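Local coordinates for protein putative N-acetylmuramoyl-L-alanine amidase,autolysin cwp6 (Peptoclostridium difficile, PDB 5J72) that probably cleaves the amide link between N-acetylmuramic acid and L-alanine in peptidoglycan as a zinc-dependent cell wall autolysin carrying CWB2 anchoring domains, at residues I288-D293 / Q318-K323. Sequence-based numbering, arbitrary orientation.
Sequences ILANKD and QSLSSK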
loop_
_atom_site.group_PDB
_atom_site.type_symbol
_atom_site.label_atom_id
_atom_site.label_comp_id
_atom_site.label_asym_id
_atom_site.label_seq_id
_atom_site.Cartn_x
_atom_site.Cartn_y
_atom_site.Cartn_z
ATOM N N ILE A 288 -4.903 -16.789 -4.721
ATOM C CA ILE A 288 -5.936 -17.750 -5.084
ATOM C C ILE A 288 -7.234 -17.059 -4.824
ATOM O O ILE A 288 -7.480 -16.571 -3.713
ATOM C CB ILE A 288 -5.772 -19.006 -4.211
ATOM C CG1 ILE A 288 -4.480 -19.800 -4.598
ATOM C CG2 ILE A 288 -7.052 -19.894 -4.359
ATOM C CD1 ILE A 288 -4.529 -20.465 -6.018
ATOM N N LEU A 289 -8.074 -16.964 -5.838
ATOM C CA LEU A 289 -9.346 -16.316 -5.644
ATOM C C LEU A 289 -10.446 -17.340 -5.211
ATOM O O LEU A 289 -10.561 -18.425 -5.776
ATOM C CB LEU A 289 -9.759 -15.578 -6.921
ATOM C CG LEU A 289 -8.762 -14.479 -7.307
ATOM C CD1 LEU A 289 -9.300 -13.736 -8.592
ATOM C CD2 LEU A 289 -8.630 -13.446 -6.124
ATOM N N ALA A 290 -11.248 -16.955 -4.251
ATOM C CA ALA A 290 -12.244 -17.863 -3.674
ATOM C C ALA A 290 -13.622 -17.235 -3.549
ATOM O O ALA A 290 -13.863 -16.059 -3.854
ATOM C CB ALA A 290 -11.772 -18.247 -2.276
ATOM N N ASN A 291 -14.582 -18.107 -3.106
ATOM C CA ASN A 291 -15.924 -17.670 -2.764
ATOM C C ASN A 291 -15.879 -17.378 -1.259
ATOM O O ASN A 291 -14.895 -17.704 -0.595
ATOM C CB ASN A 291 -16.963 -18.813 -3.065
ATOM C CG ASN A 291 -17.059 -19.033 -4.545
ATOM O OD1 ASN A 291 -17.504 -18.143 -5.235
ATOM N ND2 ASN A 291 -16.557 -20.114 -5.114
ATOM N N LYS A 292 -16.930 -16.818 -0.702
ATOM C CA LYS A 292 -16.941 -16.515 0.718
ATOM C C LYS A 292 -16.685 -17.716 1.616
ATOM O O LYS A 292 -15.926 -17.591 2.578
ATOM C CB LYS A 292 -18.277 -15.900 1.085
ATOM C CG LYS A 292 -18.354 -15.570 2.563
ATOM C CD LYS A 292 -19.481 -14.578 2.817
ATOM C CE LYS A 292 -20.020 -14.695 4.201
ATOM N NZ LYS A 292 -21.415 -14.177 4.273
ATOM N N ASP A 293 -17.286 -18.893 1.336
ATOM C CA ASP A 293 -17.067 -20.040 2.238
ATOM C C ASP A 293 -16.182 -21.117 1.721
ATOM O O ASP A 293 -15.967 -22.100 2.448
ATOM C CB ASP A 293 -18.406 -20.706 2.620
ATOM C CG ASP A 293 -19.404 -19.716 3.169
ATOM O OD1 ASP A 293 -19.047 -18.963 4.085
ATOM O OD2 ASP A 293 -20.543 -19.695 2.673
ATOM N N GLN A 318 -16.986 -11.060 6.206
ATOM C CA GLN A 318 -17.999 -10.999 5.188
ATOM C C GLN A 318 -17.468 -11.387 3.831
ATOM O O GLN A 318 -18.276 -11.665 2.937
ATOM C CB GLN A 318 -18.574 -9.582 5.062
ATOM C CG GLN A 318 -18.095 -8.588 6.119
ATOM C CD GLN A 318 -16.608 -8.245 6.014
ATOM O OE1 GLN A 318 -15.834 -8.654 6.849
ATOM N NE2 GLN A 318 -16.181 -7.499 4.986
ATOM N N SER A 319 -16.123 -11.371 3.628
ATOM C CA SER A 319 -15.569 -11.754 2.319
ATOM C C SER A 319 -15.048 -13.144 2.330
ATOM O O SER A 319 -15.146 -13.821 1.325
ATOM C CB SER A 319 -14.426 -10.816 1.931
ATOM O OG SER A 319 -14.958 -9.524 1.726
ATOM N N LEU A 320 -14.428 -13.563 3.473
ATOM C CA LEU A 320 -13.851 -14.904 3.654
ATOM C C LEU A 320 -14.315 -15.321 5.014
ATOM O O LEU A 320 -13.843 -14.776 6.012
ATOM C CB LEU A 320 -12.299 -14.824 3.601
ATOM C CG LEU A 320 -11.806 -14.362 2.202
ATOM C CD1 LEU A 320 -10.277 -14.143 2.285
ATOM C CD2 LEU A 320 -12.168 -15.460 1.119
ATOM N N SER A 321 -15.245 -16.300 5.088
ATOM C CA SER A 321 -15.798 -16.638 6.412
ATOM C C SER A 321 -14.936 -17.692 7.105
ATOM O O SER A 321 -13.972 -18.197 6.526
ATOM C CB SER A 321 -17.204 -17.213 6.202
ATOM O OG SER A 321 -17.063 -18.528 5.678
ATOM N N SER A 322 -15.320 -18.078 8.349
ATOM C CA SER A 322 -14.585 -19.106 9.071
ATOM C C SER A 322 -14.669 -20.440 8.332
ATOM O O SER A 322 -13.852 -21.323 8.577
ATOM C CB SER A 322 -15.159 -19.263 10.487
ATOM O OG SER A 322 -16.544 -19.535 10.365
ATOM N N LYS A 323 -15.642 -20.592 7.424
ATOM C CA LYS A 323 -15.769 -21.857 6.703
ATOM C C LYS A 323 -14.598 -22.033 5.714
ATOM O O LYS A 323 -14.050 -23.140 5.597
ATOM C CB LYS A 323 -17.111 -21.884 5.950
ATOM C CG LYS A 323 -18.293 -22.322 6.858
ATOM C CD LYS A 323 -19.601 -21.830 6.285
ATOM C CE LYS A 323 -20.768 -22.065 7.227
ATOM N NZ LYS A 323 -21.765 -20.959 7.144
HETATM O O HOH W 1 -21.318 -11.679 2.924
#
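With chi1 at 74°, Ser-321 sets OG between its own backbone N and carbonyl carbon; in Asp-293, CG lies anti to the carbonyl carbon (chi1 -53°), and the turn about chi2 (-51°) then brings OD1 to it. Ser-321 OG donates to Asp-293 OD1 at 2.6 Å, and the carboxylate receives it on the OD1 lone pair that faces away from its other oxygen. The same OG accepts from Lys-323 N at 3.1 Å, a capping bond from the N-cap residue of helix 322-329. The backbones are tied as well: Ser-321 N donates to Lys-292 O at 2.9 Å, nearly straight at the hydrogen. The Lys-292 side chain runs out extended across the Gln-318 carbonyl, its CD 3.2 Å from Gln-318 O, and a water links NZ to that oxygen. On the inner side, Leu-320 CD2 lies 4.4 Å from Ala-290 CB, and both side chains also touch Ile-263 of the neighbouring strand. The contact thus joins the turn after edge strand 287-290 to the loop entering helix 322-329 in a CWB2 domain. Lys-323 runs alongside Asp-293, but NZ stays 4.6 Å from OD1, beyond a salt bridge; the carboxylate's negative charge, close to the helix N-terminus, is probably favoured by the helix dipole as well as by this lysine.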